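GCN5-related N-acetyltransferase (PDB 2OZG) binds coenzyme A and probably transfers acetyl groups to amines, perhaps of aminoglycosides, as a GCN5-related N-acetyltransferase with a sterol carrier protein-like domain. Local coordinates at residues A[344-358]-A[371-385]. Numbering follows the deposited sequence. Where two conformers were deposited one is given.
Sequences ELQLDIKGLASLYTS and LQATETALLKATQIF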
ATOM      1  N   GLU A 344      -9.642 -52.687 -11.956  1.00 35.16           N
ATOM      2  CA  GLU A 344      -9.226 -52.010 -13.157  1.00 33.89           C
ATOM      3  C   GLU A 344      -8.874 -50.568 -12.888  1.00 33.68           C
ATOM      4  O   GLU A 344      -8.241 -49.945 -13.721  1.00 29.73           O
ATOM      5  CB  GLU A 344     -10.324 -52.076 -14.237  1.00 34.15           C
ATOM      6  CG  GLU A 344     -11.684 -51.463 -13.822  1.00 41.19           C
ATOM      7  CD  GLU A 344     -12.889 -51.699 -14.803  1.00 44.56           C
ATOM      8  OE1 GLU A 344     -12.730 -52.220 -15.937  1.00 55.66           O
ATOM      9  OE2 GLU A 344     -14.018 -51.348 -14.378  1.00 39.35           O
ATOM     10  N   LEU A 345      -9.319 -50.027 -11.763  1.00 34.64           N
ATOM     11  CA  LEU A 345      -9.014 -48.645 -11.418  1.00 32.18           C
ATOM     12  C   LEU A 345      -8.545 -48.643  -9.998  1.00 33.40           C
ATOM     13  O   LEU A 345      -9.330 -48.928  -9.086  1.00 35.91           O
ATOM     14  CB  LEU A 345     -10.211 -47.741 -11.635  1.00 30.66           C
ATOM     15  CG  LEU A 345     -10.001 -46.228 -11.402  1.00 37.91           C
ATOM     16  CD1 LEU A 345     -11.078 -45.431 -12.110  1.00 36.94           C
ATOM     17  CD2 LEU A 345     -10.011 -45.867  -9.934  1.00 35.77           C
ATOM     18  N   GLN A 346      -7.258 -48.331  -9.821  1.00 29.17           N
ATOM     19  CA  GLN A 346      -6.602 -48.387  -8.520  1.00 31.59           C
ATOM     20  C   GLN A 346      -6.281 -47.037  -7.973  1.00 32.37           C
ATOM     21  O   GLN A 346      -5.757 -46.184  -8.680  1.00 31.71           O
ATOM     22  CB  GLN A 346      -5.278 -49.114  -8.668  1.00 34.44           C
ATOM     23  CG  GLN A 346      -5.448 -50.390  -9.508  1.00 38.16           C
ATOM     24  CD  GLN A 346      -4.252 -50.576 -10.458  1.00 56.77           C
ATOM     25  OE1 GLN A 346      -4.333 -50.240 -11.644  1.00 57.65           O
ATOM     26  NE2 GLN A 346      -3.127 -51.020  -9.913  1.00 61.72           N
ATOM     27  N   LEU A 347      -6.543 -46.866  -6.685  1.00 31.77           N
ATOM     28  CA  LEU A 347      -6.283 -45.615  -6.047  1.00 31.36           C
ATOM     29  C   LEU A 347      -6.278 -45.774  -4.538  1.00 32.86           C
ATOM     30  O   LEU A 347      -6.754 -46.745  -3.970  1.00 29.09           O
ATOM     31  CB  LEU A 347      -7.345 -44.576  -6.460  1.00 31.40           C
ATOM     32  CG  LEU A 347      -8.802 -44.977  -6.533  1.00 38.71           C
ATOM     33  CD1 LEU A 347      -9.314 -45.788  -5.422  1.00 45.63           C
ATOM     34  CD2 LEU A 347      -9.674 -43.727  -6.690  1.00 36.61           C
ATOM     35  N   ASP A 348      -5.700 -44.779  -3.904  1.00 31.93           N
ATOM     36  CA  ASP A 348      -5.699 -44.678  -2.481  1.00 33.23           C
ATOM     37  C   ASP A 348      -7.025 -44.052  -2.104  1.00 31.75           C
ATOM     38  O   ASP A 348      -7.648 -43.371  -2.916  1.00 30.34           O
ATOM     39  CB  ASP A 348      -4.562 -43.723  -2.077  1.00 34.70           C
ATOM     40  CG  ASP A 348      -4.436 -43.585  -0.585  1.00 44.12           C
ATOM     41  OD1 ASP A 348      -4.049 -44.594   0.039  1.00 38.65           O
ATOM     42  OD2 ASP A 348      -4.743 -42.473  -0.051  1.00 37.00           O
ATOM     43  N   ILE A 349      -7.417 -44.221  -0.847  1.00 29.64           N
ATOM     44  CA  ILE A 349      -8.639 -43.627  -0.342  1.00 30.10           C
ATOM     45  C   ILE A 349      -8.681 -42.088  -0.602  1.00 30.25           C
ATOM     46  O   ILE A 349      -9.762 -41.506  -0.767  1.00 31.32           O
ATOM     47  CB  ILE A 349      -8.811 -44.021   1.161  1.00 31.29           C
ATOM     48  CG1 ILE A 349     -10.242 -43.819   1.608  1.00 31.41           C
ATOM     49  CG2 ILE A 349      -7.839 -43.258   2.097  1.00 32.97           C
ATOM     50  CD1 ILE A 349     -11.201 -44.846   0.962  1.00 32.46           C
ATOM     51  N   LYS A 350      -7.503 -41.436  -0.712  1.00 33.00           N
ATOM     52  CA  LYS A 350      -7.432 -40.015  -1.020  1.00 31.59           C
ATOM     53  C   LYS A 350      -7.839 -39.701  -2.427  1.00 36.29           C
ATOM     54  O   LYS A 350      -8.544 -38.707  -2.642  1.00 33.51           O
ATOM     55  CB  LYS A 350      -6.073 -39.393  -0.768  1.00 33.44           C
ATOM     56  CG  LYS A 350      -5.671 -39.479   0.695  1.00 32.64           C
ATOM     57  CD  LYS A 350      -4.431 -38.705   1.044  1.00 32.04           C
ATOM     58  CE  LYS A 350      -3.146 -39.066   0.284  1.00 34.21           C
ATOM     59  NZ  LYS A 350      -2.719 -40.454   0.426  1.00 40.24           N
ATOM     60  N   GLY A 351      -7.390 -40.541  -3.380  1.00 35.42           N
ATOM     61  CA  GLY A 351      -7.762 -40.372  -4.766  1.00 35.50           C
ATOM     62  C   GLY A 351      -9.270 -40.508  -4.917  1.00 35.39           C
ATOM     63  O   GLY A 351      -9.891 -39.802  -5.699  1.00 36.70           O
ATOM     64  N   LEU A 352      -9.855 -41.424  -4.142  1.00 38.00           N
ATOM     65  CA  LEU A 352     -11.281 -41.715  -4.215  1.00 32.40           C
ATOM     66  C   LEU A 352     -12.107 -40.563  -3.747  1.00 33.28           C
ATOM     67  O   LEU A 352     -13.200 -40.351  -4.258  1.00 32.86           O
ATOM     68  CB  LEU A 352     -11.608 -42.961  -3.383  1.00 35.67           C
ATOM     69  CG  LEU A 352     -13.083 -43.428  -3.431  1.00 35.70           C
ATOM     70  CD1 LEU A 352     -13.504 -43.677  -4.853  1.00 34.46           C
ATOM     71  CD2 LEU A 352     -13.300 -44.634  -2.604  1.00 29.95           C
ATOM     72  N   ALA A 353     -11.615 -39.814  -2.746  1.00 33.83           N
ATOM     73  CA  ALA A 353     -12.313 -38.618  -2.302  1.00 32.53           C
ATOM     74  C   ALA A 353     -12.509 -37.584  -3.426  1.00 32.04           C
ATOM     75  O   ALA A 353     -13.594 -37.036  -3.580  1.00 30.92           O
ATOM     76  CB  ALA A 353     -11.547 -37.965  -1.186  1.00 35.08           C
ATOM     77  N   SER A 354     -11.434 -37.322  -4.184  1.00 30.24           N
ATOM     78  CA  SER A 354     -11.454 -36.290  -5.214  1.00 31.85           C
ATOM     79  C   SER A 354     -12.287 -36.794  -6.374  1.00 30.88           C
ATOM     80  O   SER A 354     -12.985 -36.015  -6.983  1.00 33.73           O
ATOM     81  CB  SER A 354     -10.087 -35.925  -5.682  1.00 32.91           C
ATOM     82  OG  SER A 354      -9.213 -35.547  -4.627  1.00 34.90           O
ATOM     83  N   LEU A 355     -12.215 -38.103  -6.636  1.00 33.09           N
ATOM     84  CA  LEU A 355     -13.001 -38.721  -7.697  1.00 32.78           C
ATOM     85  C   LEU A 355     -14.490 -38.631  -7.375  1.00 32.64           C
ATOM     86  O   LEU A 355     -15.306 -38.227  -8.214  1.00 34.28           O
ATOM     87  CB  LEU A 355     -12.622 -40.198  -7.829  1.00 34.33           C
ATOM     88  CG  LEU A 355     -13.388 -41.007  -8.901  1.00 30.41           C
ATOM     89  CD1 LEU A 355     -13.066 -40.504 -10.276  1.00 37.16           C
ATOM     90  CD2 LEU A 355     -13.122 -42.488  -8.804  1.00 33.77           C
ATOM     91  N   TYR A 356     -14.825 -39.003  -6.136  1.00 30.57           N
ATOM     92  CA  TYR A 356     -16.209 -39.025  -5.636  1.00 30.11           C
ATOM     93  C   TYR A 356     -16.948 -37.721  -5.739  1.00 32.06           C
ATOM     94  O   TYR A 356     -18.111 -37.663  -6.127  1.00 29.99           O
ATOM     95  CB  TYR A 356     -16.185 -39.431  -4.164  1.00 32.57           C
ATOM     96  CG  TYR A 356     -17.527 -39.599  -3.429  1.00 31.61           C
ATOM     97  CD1 TYR A 356     -18.157 -38.547  -2.836  1.00 30.67           C
ATOM     98  CD2 TYR A 356     -18.090 -40.830  -3.274  1.00 33.97           C
ATOM     99  CE1 TYR A 356     -19.355 -38.725  -2.095  1.00 34.79           C
ATOM    100  CE2 TYR A 356     -19.303 -41.004  -2.577  1.00 36.37           C
ATOM    101  CZ  TYR A 356     -19.908 -39.952  -1.987  1.00 35.32           C
ATOM    102  OH  TYR A 356     -21.109 -40.155  -1.293  1.00 37.67           O
ATOM    103  N   THR A 357     -16.268 -36.640  -5.396  1.00 32.96           N
ATOM    104  CA  THR A 357     -16.890 -35.297  -5.420  1.00 33.96           C
ATOM    105  C   THR A 357     -16.939 -34.573  -6.749  1.00 34.78           C
ATOM    106  O   THR A 357     -17.582 -33.513  -6.853  1.00 37.27           O
ATOM    107  CB  THR A 357     -16.110 -34.362  -4.463  1.00 33.29           C
ATOM    108  OG1 THR A 357     -14.781 -34.197  -4.953  1.00 36.36           O
ATOM    109  CG2 THR A 357     -16.111 -34.936  -3.088  1.00 29.84           C
ATOM    110  N   SER A 358     -16.290 -35.129  -7.764  1.00 31.67           N
ATOM    111  CA  SER A 358     -16.180 -34.498  -9.072  1.00 32.50           C
ATOM    112  C   SER A 358     -15.355 -33.237  -9.077  1.00 33.64           C
ATOM    113  O   SER A 358     -15.478 -32.430  -9.978  1.00 37.35           O
ATOM    114  CB  SER A 358     -17.565 -34.155  -9.689  1.00 33.99           C
ATOM    115  OG  SER A 358     -18.452 -35.165  -9.371  1.00 31.30           O
ATOM    116  N   LEU A 371      -4.648 -41.839  -9.483  1.00 28.23           N
ATOM    117  CA  LEU A 371      -5.276 -43.083  -9.860  1.00 32.47           C
ATOM    118  C   LEU A 371      -4.583 -43.666 -11.095  1.00 35.85           C
ATOM    119  O   LEU A 371      -3.920 -42.948 -11.822  1.00 33.86           O
ATOM    120  CB  LEU A 371      -6.790 -42.925 -10.070  1.00 30.11           C
ATOM    121  CG  LEU A 371      -7.438 -42.069 -11.164  1.00 31.10           C
ATOM    122  CD1 LEU A 371      -7.366 -42.786 -12.522  1.00 38.40           C
ATOM    123  CD2 LEU A 371      -8.875 -41.783 -10.861  1.00 35.69           C
ATOM    124  N   GLN A 372      -4.669 -44.987 -11.234  1.00 34.82           N
ATOM    125  CA  GLN A 372      -4.223 -45.691 -12.431  1.00 36.40           C
ATOM    126  C   GLN A 372      -5.435 -46.459 -12.955  1.00 34.65           C
ATOM    127  O   GLN A 372      -6.167 -47.113 -12.177  1.00 34.37           O
ATOM    128  CB  GLN A 372      -3.122 -46.704 -12.093  1.00 34.71           C
ATOM    129  CG  GLN A 372      -1.950 -46.091 -11.387  1.00 48.26           C
ATOM    130  CD  GLN A 372      -0.686 -46.952 -11.536  1.00 50.37           C
ATOM    131  OE1 GLN A 372      -0.765 -48.182 -11.729  1.00 64.99           O
ATOM    132  NE2 GLN A 372       0.487 -46.293 -11.471  1.00 64.81           N
ATOM    133  N   ALA A 373      -5.683 -46.373 -14.245  1.00 36.42           N
ATOM    134  CA  ALA A 373      -6.787 -47.098 -14.843  1.00 36.85           C
ATOM    135  C   ALA A 373      -6.552 -47.445 -16.312  1.00 37.44           C
ATOM    136  O   ALA A 373      -5.704 -46.862 -16.975  1.00 37.18           O
ATOM    137  CB  ALA A 373      -8.056 -46.284 -14.721  1.00 37.49           C
ATOM    138  N   THR A 374      -7.323 -48.425 -16.783  1.00 37.35           N
ATOM    139  CA  THR A 374      -7.398 -48.784 -18.205  1.00 35.42           C
ATOM    140  C   THR A 374      -8.267 -47.692 -18.831  1.00 36.82           C
ATOM    141  O   THR A 374      -9.011 -46.986 -18.124  1.00 34.99           O
ATOM    142  CB  THR A 374      -8.072 -50.154 -18.381  1.00 36.72           C
ATOM    143  OG1 THR A 374      -9.402 -50.124 -17.830  1.00 32.88           O
ATOM    144  CG2 THR A 374      -7.294 -51.241 -17.620  1.00 37.23           C
ATOM    145  N   GLU A 375      -8.194 -47.528 -20.138  1.00 36.01           N
ATOM    146  CA  GLU A 375      -8.992 -46.520 -20.793  1.00 36.99           C
ATOM    147  C   GLU A 375     -10.478 -46.783 -20.644  1.00 33.75           C
ATOM    148  O   GLU A 375     -11.248 -45.863 -20.551  1.00 31.90           O
ATOM    149  CB  GLU A 375      -8.637 -46.416 -22.271  1.00 37.48           C
ATOM    150  CG  GLU A 375      -7.246 -45.807 -22.545  1.00 45.11           C
ATOM    151  CD  GLU A 375      -7.064 -45.288 -24.003  1.00 40.01           C
ATOM    152  N   THR A 376     -10.882 -48.041 -20.609  1.00 30.31           N
ATOM    153  CA  THR A 376     -12.280 -48.362 -20.429  1.00 33.08           C
ATOM    154  C   THR A 376     -12.735 -47.985 -19.037  1.00 34.45           C
ATOM    155  O   THR A 376     -13.768 -47.327 -18.858  1.00 34.68           O
ATOM    156  CB  THR A 376     -12.528 -49.849 -20.697  1.00 34.93           C
ATOM    157  OG1 THR A 376     -12.008 -50.147 -21.993  1.00 40.34           O
ATOM    158  CG2 THR A 376     -14.022 -50.122 -20.688  1.00 33.09           C
ATOM    159  N   ALA A 377     -11.943 -48.343 -18.041  1.00 33.12           N
ATOM    160  CA  ALA A 377     -12.294 -47.946 -16.696  1.00 34.78           C
ATOM    161  C   ALA A 377     -12.271 -46.420 -16.585  1.00 32.44           C
ATOM    162  O   ALA A 377     -13.121 -45.854 -15.932  1.00 33.80           O
ATOM    163  CB  ALA A 377     -11.364 -48.547 -15.713  1.00 36.19           C
ATOM    164  N   LEU A 378     -11.336 -45.739 -17.221  1.00 33.32           N
ATOM    165  CA  LEU A 378     -11.318 -44.268 -17.166  0.50 33.76           C
ATOM    166  C   LEU A 378     -12.620 -43.710 -17.708  1.00 32.41           C
ATOM    167  O   LEU A 378     -13.172 -42.780 -17.157  1.00 33.43           O
ATOM    168  CB  LEU A 378     -10.153 -43.668 -17.955  0.50 33.87           C
ATOM    169  CG  LEU A 378      -8.714 -43.713 -17.424  0.50 32.07           C
ATOM    170  CD1 LEU A 378      -7.827 -42.992 -18.403  0.50 34.38           C
ATOM    171  CD2 LEU A 378      -8.589 -43.056 -16.049  0.50 30.98           C
ATOM    172  N   LEU A 379     -13.106 -44.292 -18.812  1.00 36.32           N
ATOM    173  CA  LEU A 379     -14.351 -43.832 -19.414  1.00 36.25           C
ATOM    174  C   LEU A 379     -15.541 -44.090 -18.497  1.00 35.27           C
ATOM    175  O   LEU A 379     -16.381 -43.224 -18.297  1.00 32.54           O
ATOM    176  CB  LEU A 379     -14.584 -44.472 -20.791  1.00 38.32           C
ATOM    177  CG  LEU A 379     -15.921 -44.075 -21.437  1.00 39.15           C
ATOM    178  CD1 LEU A 379     -16.010 -42.572 -21.588  1.00 42.42           C
ATOM    179  CD2 LEU A 379     -16.131 -44.783 -22.767  1.00 39.43           C
ATOM    180  N   LYS A 380     -15.626 -45.296 -17.953  1.00 32.70           N
ATOM    181  CA  LYS A 380     -16.710 -45.625 -17.051  1.00 32.58           C
ATOM    182  C   LYS A 380     -16.699 -44.681 -15.844  1.00 30.13           C
ATOM    183  O   LYS A 380     -17.729 -44.088 -15.511  1.00 32.62           O
ATOM    184  CB  LYS A 380     -16.638 -47.100 -16.656  1.00 31.88           C
ATOM    185  CG  LYS A 380     -16.838 -47.994 -17.817  1.00 29.24           C
ATOM    186  CD  LYS A 380     -16.970 -49.469 -17.426  1.00 37.21           C
ATOM    187  CE  LYS A 380     -15.703 -50.026 -16.714  1.00 45.56           C
ATOM    188  NZ  LYS A 380     -15.711 -51.534 -16.711  1.00 45.03           N
ATOM    189  N   ALA A 381     -15.540 -44.473 -15.237  1.00 28.57           N
ATOM    190  CA  ALA A 381     -15.455 -43.538 -14.111  1.00 29.95           C
ATOM    191  C   ALA A 381     -15.811 -42.096 -14.483  1.00 29.84           C
ATOM    192  O   ALA A 381     -16.376 -41.373 -13.678  1.00 28.95           O
ATOM    193  CB  ALA A 381     -14.118 -43.552 -13.523  1.00 29.46           C
ATOM    194  N   THR A 382     -15.478 -41.681 -15.691  1.00 29.74           N
ATOM    195  CA  THR A 382     -15.816 -40.337 -16.116  1.00 30.62           C
ATOM    196  C   THR A 382     -17.320 -40.193 -16.208  1.00 30.82           C
ATOM    197  O   THR A 382     -17.870 -39.198 -15.768  1.00 34.55           O
ATOM    198  CB  THR A 382     -15.172 -40.023 -17.476  1.00 29.17           C
ATOM    199  OG1 THR A 382     -13.769 -40.162 -17.353  1.00 28.28           O
ATOM    200  CG2 THR A 382     -15.478 -38.643 -17.943  1.00 32.60           C
ATOM    201  N   GLN A 383     -17.976 -41.205 -16.762  1.00 29.11           N
ATOM    202  CA  GLN A 383     -19.417 -41.184 -16.919  1.00 33.41           C
ATOM    203  C   GLN A 383     -20.115 -41.192 -15.548  1.00 32.98           C
ATOM    204  O   GLN A 383     -21.061 -40.420 -15.306  1.00 37.37           O
ATOM    205  CB  GLN A 383     -19.863 -42.419 -17.724  1.00 32.28           C
ATOM    206  CG  GLN A 383     -19.378 -42.408 -19.192  1.00 37.43           C
ATOM    207  CD  GLN A 383     -19.604 -43.722 -19.896  1.00 37.95           C
ATOM    208  OE1 GLN A 383     -19.751 -44.758 -19.242  1.00 39.96           O
ATOM    209  NE2 GLN A 383     -19.586 -43.706 -21.229  1.00 27.48           N
ATOM    210  N   ILE A 384     -19.633 -42.060 -14.657  1.00 31.27           N
ATOM    211  CA  ILE A 384     -20.211 -42.213 -13.295  1.00 31.57           C
ATOM    212  C   ILE A 384     -20.114 -40.967 -12.427  1.00 34.14           C
ATOM    213  O   ILE A 384     -21.099 -40.568 -11.758  1.00 34.56           O
ATOM    214  CB  ILE A 384     -19.542 -43.411 -12.556  1.00 27.87           C
ATOM    215  CG1 ILE A 384     -19.915 -44.724 -13.240  1.00 34.77           C
ATOM    216  CG2 ILE A 384     -19.944 -43.526 -11.083  1.00 33.63           C
ATOM    217  CD1 ILE A 384     -19.116 -45.935 -12.786  1.00 36.37           C
ATOM    218  N   PHE A 385     -18.924 -40.369 -12.397  1.00 31.93           N
ATOM    219  CA  PHE A 385     -18.668 -39.286 -11.423  1.00 32.07           C
ATOM    220  C   PHE A 385     -18.791 -37.873 -11.945  1.00 34.25           C
ATOM    221  O   PHE A 385     -18.542 -36.945 -11.203  1.00 36.56           O
ATOM    222  CB  PHE A 385     -17.295 -39.478 -10.748  1.00 29.31           C
ATOM    223  CG  PHE A 385     -17.225 -40.735  -9.903  1.00 33.30           C
ATOM    224  CD1 PHE A 385     -17.838 -40.767  -8.640  1.00 32.86           C
ATOM    225  CD2 PHE A 385     -16.539 -41.853 -10.349  1.00 30.65           C
ATOM    226  CE1 PHE A 385     -17.829 -41.936  -7.878  1.00 27.34           C
ATOM    227  CE2 PHE A 385     -16.521 -43.055  -9.586  1.00 31.05           C
ATOM    228  CZ  PHE A 385     -17.161 -43.073  -8.358  1.00 33.84           C
TER
HETATM  229  O   HOH W   1     -10.528 -52.518 -17.512  1.00 53.63           O
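Gln346 and Gln372 form the hydrogen-bonded pair where strand 345-348 and the short, weakly bonded strand 371-373 run antiparallel, their axes 4.7 Å apart at 172°, in the sheet of the sterol carrier protein-like domain, 371-373 being its outermost strand within this chain. Gln346 N to Gln372 O spans 2.9 Å and Gln372 N to Gln346 O 3.0 Å. Strand 345-348 leads directly into helix 349-357, and strand 371-373 into helix 375-385 through Thr374; both helices pack on the face bearing Leu345, Leu347, Leu371 and Ala373. Leu345 CG lies against Ala373 CB, while its CD1 reaches Ala381 CB at 3.8 Å. At the strand end chi1 of 58° places Glu344 CG between the backbone N and the carbonyl carbon, and the extended chain passes over Ala377, CG to CB 3.5 Å. The Glu344 and Lys380 side chains cross at about a right angle: OE2 meets NZ at 2.9 Å through its syn lone pair, and also accepts from His311 N, while NZ donates to Glu309 O too. A water joins OE1 to OG1 of Thr374, the N-cap residue, which also accepts from Ala377 N. An alanine in place of Glu344 would probably leave the Lys380 ammonium without its charged mate and uncover the Ala377 methyl. Across the helices, Leu355 CG sits over one face of the Phe385 ring, 3.9 Å from its centroid, with Ile384 CG2 over the opposite face, so the ring is sandwiched between aliphatic groups. Helix 349-357 ends in a Schellman motif at Ser358, whose OG, also bonded to His179 NE2, donates to Phe385 O at 2.6 Å, nearly in line with the C=O bond.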